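Phosphoribosylaminoimidazole carboxylase, ATPase subunit (Thermotoga maritima, PDB 3AX6) probably catalyses the ATP-dependent carboxylation of 5-aminoimidazole ribonucleotide with bicarbonate to N5-carboxyaminoimidazole ribonucleotide, a step of de novo purine biosynthesis. Local coordinates at residues 21-32 / 41-50. Numbering follows the deposited sequence.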
ATOM      1  N   LYS A  21       5.045 -10.370  -0.624  1.00 13.89           N
ATOM      2  CA  LYS A  21       6.200 -10.245   0.252  1.00 14.16           C
ATOM      3  C   LYS A  21       5.774  -9.617   1.571  1.00 15.30           C
ATOM      4  O   LYS A  21       6.337  -9.924   2.619  1.00 15.41           O
ATOM      5  CB  LYS A  21       7.287  -9.411  -0.420  1.00 12.11           C
ATOM      6  CG  LYS A  21       7.807 -10.072  -1.692  1.00 11.99           C
ATOM      7  CD  LYS A  21       8.972  -9.314  -2.319  1.00 14.57           C
ATOM      8  CE  LYS A  21      10.181  -9.274  -1.386  1.00 13.03           C
ATOM      9  NZ  LYS A  21      10.593 -10.628  -0.951  1.00 14.14           N
ATOM     10  N   LYS A  22       4.767  -8.747   1.513  1.00 16.15           N
ATOM     11  CA  LYS A  22       4.244  -8.097   2.712  1.00 18.79           C
ATOM     12  C   LYS A  22       3.670  -9.119   3.693  1.00 19.76           C
ATOM     13  O   LYS A  22       3.682  -8.899   4.901  1.00 19.77           O
ATOM     14  CB  LYS A  22       3.133  -7.111   2.361  1.00 19.99           C
ATOM     15  CG  LYS A  22       3.568  -5.686   2.098  1.00 21.84           C
ATOM     16  CD  LYS A  22       2.343  -4.762   2.081  1.00 24.31           C
ATOM     17  CE  LYS A  22       1.523  -4.912   3.370  1.00 25.08           C
ATOM     18  NZ  LYS A  22       0.338  -4.019   3.425  1.00 25.00           N
HETATM   19  N   MSE A  23       3.159 -10.230   3.169  1.00 19.52           N
HETATM   20  CA  MSE A  23       2.566 -11.252   4.019  1.00 20.56           C
HETATM   21  C   MSE A  23       3.616 -12.267   4.456  1.00 19.18           C
HETATM   22  O   MSE A  23       3.298 -13.265   5.097  1.00 17.17           O
HETATM   23  CB  MSE A  23       1.413 -11.942   3.280  1.00 23.35           C
HETATM   24  CG  MSE A  23       0.360 -12.563   4.195  1.00 27.77           C
HETATM   25 SE   MSE A  23      -1.266 -13.102   3.253  1.00 35.94          SE
HETATM   26  CE  MSE A  23      -1.675 -11.387   2.438  1.00 28.12           C
ATOM     27  N   GLY A  24       4.870 -11.990   4.104  1.00 19.72           N
ATOM     28  CA  GLY A  24       5.967 -12.868   4.480  1.00 19.64           C
ATOM     29  C   GLY A  24       6.301 -13.993   3.515  1.00 20.78           C
ATOM     30  O   GLY A  24       6.938 -14.972   3.895  1.00 22.28           O
ATOM     31  N   PHE A  25       5.889 -13.872   2.262  1.00 18.36           N
ATOM     32  CA  PHE A  25       6.178 -14.917   1.305  1.00 17.35           C
ATOM     33  C   PHE A  25       7.384 -14.605   0.433  1.00 17.96           C
ATOM     34  O   PHE A  25       7.771 -13.449   0.265  1.00 17.53           O
ATOM     35  CB  PHE A  25       4.952 -15.166   0.427  1.00 17.58           C
ATOM     36  CG  PHE A  25       3.781 -15.718   1.175  1.00 17.56           C
ATOM     37  CD1 PHE A  25       3.839 -16.988   1.740  1.00 18.39           C
ATOM     38  CD2 PHE A  25       2.620 -14.970   1.330  1.00 16.83           C
ATOM     39  CE1 PHE A  25       2.755 -17.503   2.448  1.00 18.65           C
ATOM     40  CE2 PHE A  25       1.536 -15.475   2.034  1.00 16.55           C
ATOM     41  CZ  PHE A  25       1.604 -16.746   2.595  1.00 17.79           C
ATOM     42  N   TYR A  26       7.978 -15.655  -0.115  1.00 18.46           N
ATOM     43  CA  TYR A  26       9.128 -15.518  -0.990  1.00 18.86           C
ATOM     44  C   TYR A  26       8.539 -15.563  -2.395  1.00 19.24           C
ATOM     45  O   TYR A  26       7.747 -16.453  -2.695  1.00 18.57           O
ATOM     46  CB  TYR A  26      10.075 -16.700  -0.791  1.00 20.43           C
ATOM     47  CG  TYR A  26      11.394 -16.576  -1.511  1.00 21.83           C
ATOM     48  CD1 TYR A  26      12.470 -15.920  -0.919  1.00 24.95           C
ATOM     49  CD2 TYR A  26      11.578 -17.135  -2.773  1.00 23.86           C
ATOM     50  CE1 TYR A  26      13.701 -15.830  -1.558  1.00 25.25           C
ATOM     51  CE2 TYR A  26      12.811 -17.048  -3.426  1.00 25.23           C
ATOM     52  CZ  TYR A  26      13.865 -16.397  -2.808  1.00 24.97           C
ATOM     53  OH  TYR A  26      15.091 -16.327  -3.419  1.00 27.51           O
ATOM     54  N   VAL A  27       8.908 -14.615  -3.254  1.00 18.83           N
ATOM     55  CA  VAL A  27       8.363 -14.605  -4.608  1.00 19.33           C
ATOM     56  C   VAL A  27       9.372 -14.680  -5.737  1.00 19.66           C
ATOM     57  O   VAL A  27      10.374 -13.965  -5.760  1.00 20.59           O
ATOM     58  CB  VAL A  27       7.488 -13.365  -4.865  1.00 19.67           C
ATOM     59  CG1 VAL A  27       8.284 -12.106  -4.594  1.00 24.17           C
ATOM     60  CG2 VAL A  27       7.002 -13.366  -6.310  1.00 16.15           C
ATOM     61  N   ILE A  28       9.081 -15.563  -6.679  1.00 20.46           N
ATOM     62  CA  ILE A  28       9.909 -15.752  -7.851  1.00 22.27           C
ATOM     63  C   ILE A  28       9.017 -15.404  -9.049  1.00 22.66           C
ATOM     64  O   ILE A  28       7.950 -15.999  -9.236  1.00 21.81           O
ATOM     65  CB  ILE A  28      10.457 -17.220  -7.908  1.00 25.00           C
ATOM     66  CG1 ILE A  28      10.637 -17.682  -9.355  1.00 25.56           C
ATOM     67  CG2 ILE A  28       9.545 -18.154  -7.138  1.00 28.32           C
ATOM     68  CD1 ILE A  28      11.735 -16.965 -10.100  1.00 27.58           C
ATOM     69  N   VAL A  29       9.451 -14.408  -9.827  1.00 21.01           N
ATOM     70  CA  VAL A  29       8.722 -13.925 -11.005  1.00 19.46           C
ATOM     71  C   VAL A  29       9.284 -14.447 -12.343  1.00 18.86           C
ATOM     72  O   VAL A  29      10.496 -14.536 -12.531  1.00 16.13           O
ATOM     73  CB  VAL A  29       8.721 -12.356 -11.047  1.00 17.87           C
ATOM     74  CG1 VAL A  29       8.252 -11.857 -12.401  1.00 17.01           C
ATOM     75  CG2 VAL A  29       7.833 -11.796  -9.948  1.00 16.19           C
ATOM     76  N   LEU A  30       8.385 -14.793 -13.259  1.00 17.74           N
ATOM     77  CA  LEU A  30       8.777 -15.270 -14.578  1.00 18.85           C
ATOM     78  C   LEU A  30       8.225 -14.288 -15.601  1.00 18.62           C
ATOM     79  O   LEU A  30       7.014 -14.078 -15.681  1.00 15.96           O
ATOM     80  CB  LEU A  30       8.231 -16.675 -14.846  1.00 18.65           C
ATOM     81  CG  LEU A  30       8.566 -17.289 -16.218  1.00 20.70           C
ATOM     82  CD1 LEU A  30       8.386 -18.800 -16.153  1.00 19.29           C
ATOM     83  CD2 LEU A  30       7.672 -16.687 -17.323  1.00 19.71           C
ATOM     84  N   ASP A  31       9.126 -13.684 -16.373  1.00 19.67           N
ATOM     85  CA  ASP A  31       8.756 -12.700 -17.381  1.00 19.97           C
ATOM     86  C   ASP A  31       9.868 -12.643 -18.441  1.00 20.61           C
ATOM     87  O   ASP A  31      11.054 -12.732 -18.106  1.00 22.06           O
ATOM     88  CB  ASP A  31       8.584 -11.336 -16.710  1.00 19.47           C
ATOM     89  CG  ASP A  31       7.825 -10.353 -17.572  1.00 22.03           C
ATOM     90  OD1 ASP A  31       6.571 -10.404 -17.580  1.00 21.70           O
ATOM     91  OD2 ASP A  31       8.486  -9.533 -18.251  1.00 21.39           O
ATOM     92  N   PRO A  32       9.504 -12.499 -19.728  1.00 19.13           N
ATOM     93  CA  PRO A  32      10.490 -12.443 -20.814  1.00 21.50           C
ATOM     94  C   PRO A  32      11.337 -11.177 -20.894  1.00 23.24           C
ATOM     95  O   PRO A  32      12.261 -11.089 -21.702  1.00 23.97           O
ATOM     96  CB  PRO A  32       9.640 -12.656 -22.063  1.00 17.48           C
ATOM     97  CG  PRO A  32       8.359 -12.025 -21.693  1.00 20.93           C
ATOM     98  CD  PRO A  32       8.137 -12.504 -20.274  1.00 18.33           C
ATOM     99  N   VAL A  41      11.153  -6.016  -7.778  1.00 19.82           N
ATOM    100  CA  VAL A  41      10.798  -6.001  -6.363  1.00 19.40           C
ATOM    101  C   VAL A  41      10.544  -7.399  -5.795  1.00 20.78           C
ATOM    102  O   VAL A  41      10.148  -7.553  -4.634  1.00 21.07           O
ATOM    103  CB  VAL A  41       9.568  -5.095  -6.114  1.00 17.78           C
ATOM    104  CG1 VAL A  41       9.899  -3.670  -6.541  1.00 15.69           C
ATOM    105  CG2 VAL A  41       8.351  -5.611  -6.882  1.00 12.79           C
ATOM    106  N   ALA A  42      10.784  -8.414  -6.621  1.00 20.79           N
ATOM    107  CA  ALA A  42      10.612  -9.798  -6.205  1.00 21.27           C
ATOM    108  C   ALA A  42      11.950 -10.275  -5.645  1.00 21.91           C
ATOM    109  O   ALA A  42      12.896  -9.492  -5.541  1.00 23.77           O
ATOM    110  CB  ALA A  42      10.197 -10.662  -7.399  1.00 19.60           C
ATOM    111  N   ASP A  43      12.029 -11.549  -5.280  1.00 22.82           N
ATOM    112  CA  ASP A  43      13.265 -12.106  -4.737  1.00 24.58           C
ATOM    113  C   ASP A  43      14.146 -12.630  -5.873  1.00 25.21           C
ATOM    114  O   ASP A  43      15.368 -12.545  -5.816  1.00 26.33           O
ATOM    115  CB  ASP A  43      12.940 -13.237  -3.762  1.00 23.00           C
ATOM    116  CG  ASP A  43      12.204 -12.750  -2.535  1.00 24.46           C
ATOM    117  OD1 ASP A  43      12.878 -12.361  -1.554  1.00 24.80           O
ATOM    118  OD2 ASP A  43      10.952 -12.741  -2.558  1.00 22.22           O
ATOM    119  N   GLU A  44      13.502 -13.167  -6.903  1.00 26.82           N
ATOM    120  CA  GLU A  44      14.186 -13.714  -8.066  1.00 27.41           C
ATOM    121  C   GLU A  44      13.298 -13.570  -9.292  1.00 27.30           C
ATOM    122  O   GLU A  44      12.080 -13.431  -9.173  1.00 26.40           O
ATOM    123  CB  GLU A  44      14.455 -15.205  -7.888  1.00 28.39           C
ATOM    124  CG  GLU A  44      15.388 -15.602  -6.778  1.00 29.34           C
ATOM    125  CD  GLU A  44      15.443 -17.107  -6.642  1.00 30.27           C
ATOM    126  OE1 GLU A  44      15.542 -17.782  -7.686  1.00 31.96           O
ATOM    127  OE2 GLU A  44      15.386 -17.619  -5.506  1.00 32.16           O
ATOM    128  N   GLN A  45      13.918 -13.608 -10.465  1.00 27.81           N
ATOM    129  CA  GLN A  45      13.186 -13.552 -11.718  1.00 26.77           C
ATOM    130  C   GLN A  45      13.804 -14.559 -12.658  1.00 26.87           C
ATOM    131  O   GLN A  45      15.017 -14.742 -12.672  1.00 27.94           O
ATOM    132  CB  GLN A  45      13.250 -12.179 -12.389  1.00 25.92           C
ATOM    133  CG  GLN A  45      12.284 -12.118 -13.579  1.00 25.48           C
ATOM    134  CD  GLN A  45      12.400 -10.865 -14.432  1.00 26.57           C
ATOM    135  OE1 GLN A  45      12.444  -9.745 -13.926  1.00 26.25           O
ATOM    136  NE2 GLN A  45      12.421 -11.055 -15.744  1.00 27.66           N
ATOM    137  N   ILE A  46      12.956 -15.229 -13.423  1.00 27.13           N
ATOM    138  CA  ILE A  46      13.406 -16.193 -14.412  1.00 26.03           C
ATOM    139  C   ILE A  46      13.110 -15.492 -15.731  1.00 25.97           C
ATOM    140  O   ILE A  46      11.952 -15.220 -16.045  1.00 26.85           O
ATOM    141  CB  ILE A  46      12.596 -17.508 -14.348  1.00 25.60           C
ATOM    142  CG1 ILE A  46      12.811 -18.193 -13.000  1.00 25.13           C
ATOM    143  CG2 ILE A  46      13.025 -18.440 -15.474  1.00 25.58           C
ATOM    144  CD1 ILE A  46      11.967 -19.449 -12.808  1.00 23.66           C
ATOM    145  N   VAL A  47      14.157 -15.165 -16.480  1.00 25.04           N
ATOM    146  CA  VAL A  47      13.986 -14.490 -17.755  1.00 23.80           C
ATOM    147  C   VAL A  47      13.542 -15.523 -18.777  1.00 23.16           C
ATOM    148  O   VAL A  47      14.345 -16.331 -19.234  1.00 22.47           O
ATOM    149  CB  VAL A  47      15.301 -13.847 -18.221  1.00 24.96           C
ATOM    150  CG1 VAL A  47      15.027 -12.893 -19.384  1.00 23.58           C
ATOM    151  CG2 VAL A  47      15.961 -13.125 -17.053  1.00 20.95           C
ATOM    152  N   ALA A  48      12.257 -15.496 -19.126  1.00 22.20           N
ATOM    153  CA  ALA A  48      11.716 -16.458 -20.076  1.00 22.53           C
ATOM    154  C   ALA A  48      10.307 -16.115 -20.522  1.00 22.22           C
ATOM    155  O   ALA A  48       9.545 -15.487 -19.790  1.00 22.73           O
ATOM    156  CB  ALA A  48      11.734 -17.851 -19.463  1.00 22.44           C
ATOM    157  N   GLY A  49       9.969 -16.558 -21.730  1.00 21.88           N
ATOM    158  CA  GLY A  49       8.657 -16.310 -22.293  1.00 21.65           C
ATOM    159  C   GLY A  49       7.541 -17.133 -21.681  1.00 22.32           C
ATOM    160  O   GLY A  49       7.770 -18.173 -21.063  1.00 22.33           O
ATOM    161  N   PHE A  50       6.319 -16.657 -21.878  1.00 22.47           N
ATOM    162  CA  PHE A  50       5.125 -17.292 -21.346  1.00 22.46           C
ATOM    163  C   PHE A  50       4.756 -18.588 -22.050  1.00 23.52           C
ATOM    164  O   PHE A  50       3.715 -19.178 -21.773  1.00 23.16           O
ATOM    165  CB  PHE A  50       3.963 -16.300 -21.410  1.00 22.42           C
ATOM    166  CG  PHE A  50       4.267 -14.980 -20.752  1.00 22.22           C
ATOM    167  CD1 PHE A  50       4.072 -13.785 -21.434  1.00 21.30           C
ATOM    168  CD2 PHE A  50       4.772 -14.935 -19.453  1.00 20.78           C
ATOM    169  CE1 PHE A  50       4.376 -12.568 -20.829  1.00 19.91           C
ATOM    170  CE2 PHE A  50       5.079 -13.723 -18.841  1.00 17.85           C
ATOM    171  CZ  PHE A  50       4.882 -12.541 -19.528  1.00 20.43           C
TER
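Asp43 is laid over the Tyr26 ring and ties it to Lys21 at a helix end and Val27 in a strand. Its CB lies over the ring face, 3.6 Å from the centroid, in a CH-pi contact. Beyond it CG and the carboxylate continue across that face, nearly parallel to the ring (18° between planes). At the tip OD1 takes a weak bond from Lys21 NZ, whereas OD2 accepts two: Lys21 NZ on its syn side at 2.7 Å, completing a salt bridge, and Val27 N on its anti side at 2.9 Å, the two donors arriving from opposite faces of the carboxylate. Strands 26-31 and 44-47, joined through helix 37-41, form a right-handed beta-alpha-beta crossover at one margin of the Rossmann-like preATP-grasp sheet. Their parallel pairing runs through Val29, whose N donates a hydrogen bond to Glu44 O and whose O receives Ile46 N at 2.7 Å. In Tyr26 the ring swings clear of the backbone N (chi1 -172°), which sets OH in a very short hydrogen bond to Glu44 OE2, 2.5 Å, the carboxylate turned 74° to the ring. A leucine in its place would probably leave that carboxylate without its hydroxyl partner and Asp43 without a flat surface to stack on. Farther along, Pro32 CD sits over the Phe50 ring, while Asp31 OD1 accepts a hydrogen bond from Gly9 N.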